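Local coordinates for protein mandelate racemase/muconate lactonizing enzyme (Polaromonas sp., PDB 3CB3) that belongs to the mandelate racemase group of the enolase superfamily and probably acts on acid sugars by removing the proton alpha to a carboxylate, at residues Arg150-Ser155 with Glu331-His336; Pro314-Glu319 with Glu335-Leu340. One frame throughout, in Å; residues are numbered along the deposited sequence.

Interaction 1 (Arg150-Ser155 with Glu331-His336)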
loop_
_atom_site.group_PDB
_atom_site.type_symbol
_atom_site.label_atom_id
_atom_site.label_comp_id
_atom_site.label_asym_id
_atom_site.label_seq_id
_atom_site.Cartn_x
_atom_site.Cartn_y
_atom_site.Cartn_z
ATOM N N ARG A 150 -28.898 -8.888 7.187
ATOM C CA ARG A 150 -28.996 -8.365 8.549
ATOM C C ARG A 150 -28.189 -7.081 8.620
ATOM O O ARG A 150 -27.085 -7.008 8.075
ATOM C CB ARG A 150 -28.439 -9.374 9.552
ATOM C CG ARG A 150 -29.058 -10.757 9.443
ATOM C CD ARG A 150 -28.712 -11.615 10.648
ATOM N NE ARG A 150 -29.461 -11.196 11.830
ATOM C CZ ARG A 150 -29.376 -11.787 13.020
ATOM N NH1 ARG A 150 -28.568 -12.825 13.193
ATOM N NH2 ARG A 150 -30.110 -11.348 14.033
ATOM N N CYS A 151 -28.730 -6.058 9.279
ATOM C CA CYS A 151 -28.009 -4.794 9.374
ATOM C C CYS A 151 -27.948 -4.288 10.810
ATOM O O CYS A 151 -28.722 -4.714 11.672
ATOM C CB CYS A 151 -28.678 -3.730 8.498
ATOM S SG CYS A 151 -30.361 -3.306 9.027
ATOM N N TYR A 152 -27.018 -3.376 11.061
ATOM C CA TYR A 152 -26.865 -2.802 12.392
ATOM C C TYR A 152 -26.360 -1.384 12.215
ATOM O O TYR A 152 -26.053 -0.970 11.098
ATOM C CB TYR A 152 -25.857 -3.619 13.207
ATOM C CG TYR A 152 -24.442 -3.562 12.665
ATOM C CD1 TYR A 152 -23.511 -2.655 13.177
ATOM C CD2 TYR A 152 -24.040 -4.401 11.627
ATOM C CE1 TYR A 152 -22.207 -2.589 12.666
ATOM C CE2 TYR A 152 -22.744 -4.343 11.108
ATOM C CZ TYR A 152 -21.834 -3.436 11.630
ATOM O OH TYR A 152 -20.556 -3.381 11.110
ATOM N N ASN A 153 -26.295 -0.625 13.303
ATOM C CA ASN A 153 -25.770 0.731 13.213
ATOM C C ASN A 153 -25.246 1.164 14.576
ATOM O O ASN A 153 -25.329 0.403 15.543
ATOM C CB ASN A 153 -26.825 1.709 12.648
ATOM C CG ASN A 153 -27.846 2.191 13.691
ATOM O OD1 ASN A 153 -27.922 1.686 14.808
ATOM N ND2 ASN A 153 -28.645 3.184 13.304
ATOM N N THR A 154 -24.666 2.358 14.637
ATOM C CA THR A 154 -24.112 2.878 15.887
ATOM C C THR A 154 -25.070 3.889 16.496
ATOM O O THR A 154 -24.909 4.298 17.654
ATOM C CB THR A 154 -22.771 3.591 15.655
ATOM O OG1 THR A 154 -22.977 4.696 14.769
ATOM C CG2 THR A 154 -21.740 2.634 15.050
ATOM N N SER A 155 -26.065 4.285 15.707
ATOM C CA SER A 155 -27.058 5.258 16.136
ATOM C C SER A 155 -26.389 6.561 16.557
ATOM O O SER A 155 -26.812 7.207 17.518
ATOM C CB SER A 155 -27.891 4.699 17.287
ATOM O OG SER A 155 -28.719 3.643 16.834
ATOM N N GLU A 331 -24.650 -16.284 6.566
ATOM C CA GLU A 331 -25.304 -15.019 6.907
ATOM C C GLU A 331 -24.349 -13.915 7.353
ATOM O O GLU A 331 -23.676 -14.034 8.366
ATOM C CB GLU A 331 -26.371 -15.223 7.991
ATOM C CG GLU A 331 -27.111 -13.926 8.368
ATOM C CD GLU A 331 -27.872 -13.302 7.196
ATOM O OE1 GLU A 331 -28.778 -13.980 6.669
ATOM O OE2 GLU A 331 -27.571 -12.136 6.801
ATOM N N PRO A 332 -24.292 -12.824 6.583
ATOM C CA PRO A 332 -23.436 -11.669 6.852
ATOM C C PRO A 332 -24.154 -10.542 7.592
ATOM O O PRO A 332 -25.356 -10.620 7.850
ATOM C CB PRO A 332 -23.019 -11.243 5.456
ATOM C CG PRO A 332 -24.301 -11.439 4.690
ATOM C CD PRO A 332 -24.816 -12.777 5.205
ATOM N N TRP A 333 -23.394 -9.512 7.957
ATOM C CA TRP A 333 -23.941 -8.326 8.618
ATOM C C TRP A 333 -23.379 -7.132 7.869
ATOM O O TRP A 333 -22.191 -7.107 7.534
ATOM C CB TRP A 333 -23.499 -8.214 10.078
ATOM C CG TRP A 333 -24.228 -9.079 11.038
ATOM C CD1 TRP A 333 -23.921 -10.360 11.384
ATOM C CD2 TRP A 333 -25.353 -8.701 11.842
ATOM N NE1 TRP A 333 -24.776 -10.801 12.361
ATOM C CE2 TRP A 333 -25.666 -9.801 12.662
ATOM C CE3 TRP A 333 -26.129 -7.534 11.949
ATOM C CZ2 TRP A 333 -26.724 -9.775 13.588
ATOM C CZ3 TRP A 333 -27.187 -7.507 12.873
ATOM C CH2 TRP A 333 -27.466 -8.624 13.677
ATOM N N VAL A 334 -24.229 -6.149 7.594
ATOM C CA VAL A 334 -23.793 -4.943 6.897
ATOM C C VAL A 334 -24.213 -3.759 7.760
ATOM O O VAL A 334 -25.305 -3.757 8.325
ATOM C CB VAL A 334 -24.443 -4.826 5.496
ATOM C CG1 VAL A 334 -24.195 -3.444 4.909
ATOM C CG2 VAL A 334 -23.854 -5.882 4.568
ATOM N N GLU A 335 -23.346 -2.759 7.870
ATOM C CA GLU A 335 -23.668 -1.605 8.699
ATOM C C GLU A 335 -24.354 -0.510 7.912
ATOM O O GLU A 335 -23.941 -0.170 6.802
ATOM C CB GLU A 335 -22.404 -1.046 9.370
ATOM C CG GLU A 335 -22.705 0.021 10.423
ATOM C CD GLU A 335 -21.489 0.401 11.265
ATOM O OE1 GLU A 335 -21.616 1.314 12.111
ATOM O OE2 GLU A 335 -20.411 -0.211 11.086
ATOM N N HIS A 336 -25.415 0.034 8.498
ATOM C CA HIS A 336 -26.162 1.105 7.879
ATOM C C HIS A 336 -25.565 2.446 8.306
ATOM O O HIS A 336 -25.414 2.725 9.498
ATOM C CB HIS A 336 -27.636 1.036 8.285
ATOM C CG HIS A 336 -28.486 2.075 7.624
ATOM N ND1 HIS A 336 -28.463 3.402 7.994
ATOM C CD2 HIS A 336 -29.332 1.995 6.571
ATOM C CE1 HIS A 336 -29.256 4.094 7.198
ATOM N NE2 HIS A 336 -29.794 3.264 6.324
HETATM O O HOH W 1 -20.271 -5.293 8.814
HETATM O O HOH W 2 -27.934 4.546 10.605
HETATM O O HOH W 3 -23.623 2.908 11.819
#

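Interaction 2 (Pro314-Glu319 with Glu335-Leu340). With LGT (L-glucaric acid), chain G.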
loop_
_atom_site.group_PDB
_atom_site.type_symbol
_atom_site.label_atom_id
_atom_site.label_comp_id
_atom_site.label_asym_id
_atom_site.label_seq_id
_atom_site.Cartn_x
_atom_site.Cartn_y
_atom_site.Cartn_z
ATOM N N PRO A 314 -18.658 -6.891 5.955
ATOM C CA PRO A 314 -18.036 -5.810 5.182
ATOM C C PRO A 314 -18.031 -4.497 5.955
ATOM O O PRO A 314 -18.924 -4.240 6.752
ATOM C CB PRO A 314 -18.903 -5.741 3.924
ATOM C CG PRO A 314 -19.344 -7.167 3.751
ATOM C CD PRO A 314 -19.716 -7.553 5.168
ATOM N N HIS A 315 -17.021 -3.670 5.718
ATOM C CA HIS A 315 -16.915 -2.394 6.418
ATOM C C HIS A 315 -17.360 -1.200 5.574
ATOM O O HIS A 315 -16.920 -1.033 4.435
ATOM C CB HIS A 315 -15.470 -2.183 6.896
ATOM C CG HIS A 315 -15.186 -0.789 7.370
ATOM N ND1 HIS A 315 -14.680 0.190 6.541
ATOM C CD2 HIS A 315 -15.379 -0.201 8.576
ATOM C CE1 HIS A 315 -14.575 1.322 7.216
ATOM N NE2 HIS A 315 -14.993 1.112 8.451
ATOM N N PHE A 316 -18.244 -0.380 6.143
ATOM C CA PHE A 316 -18.740 0.828 5.485
ATOM C C PHE A 316 -19.446 0.563 4.146
ATOM O O PHE A 316 -19.985 -0.522 3.923
ATOM C CB PHE A 316 -17.566 1.798 5.290
ATOM C CG PHE A 316 -17.978 3.229 5.054
ATOM C CD1 PHE A 316 -18.881 3.863 5.907
ATOM C CD2 PHE A 316 -17.438 3.955 3.995
ATOM C CE1 PHE A 316 -19.237 5.200 5.709
ATOM C CE2 PHE A 316 -17.788 5.290 3.790
ATOM C CZ PHE A 316 -18.688 5.914 4.648
ATOM N N ALA A 317 -19.447 1.579 3.282
ATOM C CA ALA A 317 -20.049 1.549 1.943
ATOM C C ALA A 317 -21.159 0.523 1.729
ATOM O O ALA A 317 -21.032 -0.382 0.901
ATOM C CB ALA A 317 -18.951 1.350 0.890
ATOM N N MET A 318 -22.259 0.683 2.451
ATOM C CA MET A 318 -23.378 -0.241 2.333
ATOM C C MET A 318 -23.964 -0.323 0.926
ATOM O O MET A 318 -24.372 -1.397 0.494
ATOM C CB MET A 318 -24.489 0.131 3.321
ATOM C CG MET A 318 -25.035 1.542 3.170
ATOM S SD MET A 318 -26.420 1.808 4.305
ATOM C CE MET A 318 -27.191 3.225 3.573
ATOM N N GLU A 319 -23.999 0.800 0.213
ATOM C CA GLU A 319 -24.558 0.831 -1.138
ATOM C C GLU A 319 -23.890 -0.186 -2.056
ATOM O O GLU A 319 -24.480 -0.628 -3.043
ATOM C CB GLU A 319 -24.437 2.233 -1.740
ATOM C CG GLU A 319 -25.275 3.296 -1.018
ATOM C CD GLU A 319 -24.607 3.861 0.239
ATOM O OE1 GLU A 319 -23.624 3.273 0.732
ATOM O OE2 GLU A 319 -25.081 4.904 0.741
ATOM N N GLU A 335 -23.346 -2.759 7.870
ATOM C CA GLU A 335 -23.668 -1.605 8.699
ATOM C C GLU A 335 -24.354 -0.510 7.912
ATOM O O GLU A 335 -23.941 -0.170 6.802
ATOM C CB GLU A 335 -22.404 -1.046 9.370
ATOM C CG GLU A 335 -22.705 0.021 10.423
ATOM C CD GLU A 335 -21.489 0.401 11.265
ATOM O OE1 GLU A 335 -21.616 1.314 12.111
ATOM O OE2 GLU A 335 -20.411 -0.211 11.086
ATOM N N HIS A 336 -25.415 0.034 8.498
ATOM C CA HIS A 336 -26.162 1.105 7.879
ATOM C C HIS A 336 -25.565 2.446 8.306
ATOM O O HIS A 336 -25.414 2.725 9.498
ATOM C CB HIS A 336 -27.636 1.036 8.285
ATOM C CG HIS A 336 -28.486 2.075 7.624
ATOM N ND1 HIS A 336 -28.463 3.402 7.994
ATOM C CD2 HIS A 336 -29.332 1.995 6.571
ATOM C CE1 HIS A 336 -29.256 4.094 7.198
ATOM N NE2 HIS A 336 -29.794 3.264 6.324
ATOM N N PHE A 337 -25.222 3.255 7.313
ATOM C CA PHE A 337 -24.638 4.580 7.506
ATOM C C PHE A 337 -25.428 5.520 6.614
ATOM O O PHE A 337 -25.843 5.134 5.526
ATOM C CB PHE A 337 -23.182 4.602 7.024
ATOM C CG PHE A 337 -22.187 4.097 8.023
ATOM C CD1 PHE A 337 -21.701 4.936 9.025
ATOM C CD2 PHE A 337 -21.693 2.797 7.937
ATOM C CE1 PHE A 337 -20.729 4.491 9.926
ATOM C CE2 PHE A 337 -20.722 2.338 8.832
ATOM C CZ PHE A 337 -20.238 3.189 9.828
ATOM N N GLU A 338 -25.642 6.751 7.057
ATOM C CA GLU A 338 -26.362 7.698 6.223
ATOM C C GLU A 338 -25.372 8.647 5.545
ATOM O O GLU A 338 -25.744 9.442 4.686
ATOM C CB GLU A 338 -27.375 8.480 7.064
ATOM C CG GLU A 338 -28.456 7.587 7.662
ATOM C CD GLU A 338 -29.658 8.359 8.158
ATOM O OE1 GLU A 338 -29.504 9.183 9.089
ATOM O OE2 GLU A 338 -30.764 8.139 7.615
ATOM N N TRP A 339 -24.101 8.529 5.922
ATOM C CA TRP A 339 -23.036 9.385 5.392
ATOM C C TRP A 339 -22.998 9.595 3.880
ATOM O O TRP A 339 -22.919 10.732 3.413
ATOM C CB TRP A 339 -21.672 8.854 5.841
ATOM C CG TRP A 339 -21.452 8.881 7.329
ATOM C CD1 TRP A 339 -22.375 9.171 8.297
ATOM C CD2 TRP A 339 -20.241 8.547 8.018
ATOM N NE1 TRP A 339 -21.813 9.032 9.545
ATOM C CE2 TRP A 339 -20.505 8.649 9.402
ATOM C CE3 TRP A 339 -18.959 8.167 7.599
ATOM C CZ2 TRP A 339 -19.534 8.383 10.371
ATOM C CZ3 TRP A 339 -17.992 7.903 8.563
ATOM C CH2 TRP A 339 -18.288 8.011 9.934
ATOM N N LEU A 340 -23.049 8.504 3.118
ATOM C CA LEU A 340 -22.974 8.584 1.660
ATOM C C LEU A 340 -24.273 8.876 0.917
ATOM O O LEU A 340 -24.255 9.139 -0.286
ATOM C CB LEU A 340 -22.369 7.288 1.102
ATOM C CG LEU A 340 -21.012 6.857 1.661
ATOM C CD1 LEU A 340 -20.491 5.671 0.864
ATOM C CD2 LEU A 340 -20.031 8.017 1.587
HETATM O O1A LGT G . -16.407 -0.029 12.199
HETATM C C1 LGT G . -16.483 1.180 11.901
HETATM O O1B LGT G . -17.294 1.659 11.071
HETATM C C2 LGT G . -15.513 2.182 12.603
HETATM O O2 LGT G . -14.322 1.489 13.026
HETATM C C3 LGT G . -15.134 3.364 11.688
HETATM O O3 LGT G . -14.528 2.841 10.510
HETATM C C4 LGT G . -14.158 4.410 12.330
HETATM O O4 LGT G . -12.884 4.414 11.667
HETATM C C5 LGT G . -14.670 5.875 12.331
HETATM O O5 LGT G . -14.976 6.278 10.985
HETATM C C6 LGT G . -15.919 6.048 13.227
HETATM O O6A LGT G . -15.706 6.107 14.461
HETATM O O6B LGT G . -17.048 6.108 12.690
HETATM O O HOH W 4 -21.218 -2.469 6.215
HETATM O O HOH W 5 -18.917 -0.637 9.010
HETATM O O HOH W 6 -23.937 5.782 3.437
#

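Interaction 1 (Arg150-Ser155 with Glu331-His336)
Arg-150 crosses one face of the Trp-333 indole at a slant, from CB out to its guanidinium. Arg-150 CB makes a CH-pi contact 3.9 Å from the centroid of the six-membered ring, and Arg-150 CZ hangs 3.4 Å from Trp-333 CZ2. The guanidinium is tilted 31° from the indole plane, an inclined cover. The bend at chi3 turns the arginine back over the ring, while its CG passes OE2 of the Glu-331 carboxylate, whose OE1 is salt-bridged to Arg-354. At the indole edge, near its plane, Trp-333 CZ3 meets Cys-151 O at 3.4 Å. These strands, 148-152 and 333-335, are the first and last of the (beta/alpha)7beta barrel, and their parallel pairing closes it: Val-334 N donates to Arg-150 O, and His-336 N to Tyr-152 O at 2.9 Å, nearly straight (174°). Cys-151 and Val-334 point to one side of the sheet; on the other, with Trp-333, the Tyr-152 ring meets Trp-237 edge-to-face inside the barrel. With its CG placed between backbone N and carbonyl carbon (chi1 66°), the phenol leans across Glu-335, whose CB rests over the Tyr-152 ring face, 3.8 Å from the centroid. Tyr-152 OH donates to a water 3.0 Å away, which donates to Trp-333 O.

Interaction 2 (Pro314-Glu319 with Glu335-Leu340)
Phe-316 pushes its ring into a hollow lined by Phe-337, Trp-339 and Leu-340. The hollow lies at the C-terminal end of the (beta/alpha)7beta barrel, where the loop after the seventh strand meets the loop after the eighth. Against Phe-337 the geometry is T-shaped: the planes stand at 74° and the centroids are 5.1 Å apart, with the CD1 edge of Phe-316 coming down near the rim of the Phe-337 face. Phe-316 CE1 reaches Trp-339 CE3 at 3.5 Å, the two rings meeting obliquely, and CZ abuts Leu-340 CG at 3.9 Å from the opposite direction. CG trans to the backbone N (chi1 -161°) swings the ring toward these partners. An alanine in place of Phe-316 is likely to open a gap between the three, leaving the Phe-337 face without its edge contact and Trp-339 freer to shift. A second bump is Met-318, at the start of helix 318-326. Its extended chain lays SD over the His-336 ring face, 4.0 Å from the centroid, and SD also accepts a weak hydrogen bond from Phe-337 N (3.5 Å). Water joins the loops' polar backbone: one molecule accepts from Glu-335 N and donates to Pro-314 O. Beside the cluster, His-315, whose ND1 is hydrogen-bonded to Asp-288, donates from NE2 to O3 of the bound L-glucaric acid at 2.7 Å and 161°.

Interactions 1 and 2 have centres 9 Å apart and share Glu-335 and His-336, where the last barrel strand runs out into its loop. They also touch directly: Val-334 CG1 packs 3.9 Å from Met-318 CB, and Trp-333 O lies 3.5 Å from Pro-314 CD. Glu-335 OE2, salt-bridged to the ligand-binding Lys-182, sits 3.6 Å from O1B of L-glucaric acid, and its side chain is about 6 Å from a magnesium ion. Interaction 1 reaches the ligand through Glu-335, interaction 2 also through His-315, Phe-337 (CZ 3.5 Å from O1B) and Trp-339 (CH2 3.6 Å from O6B). A water accepts from Phe-316 N and donates to Glu-335 OE2, tying the loop after the seventh strand to the eighth strand.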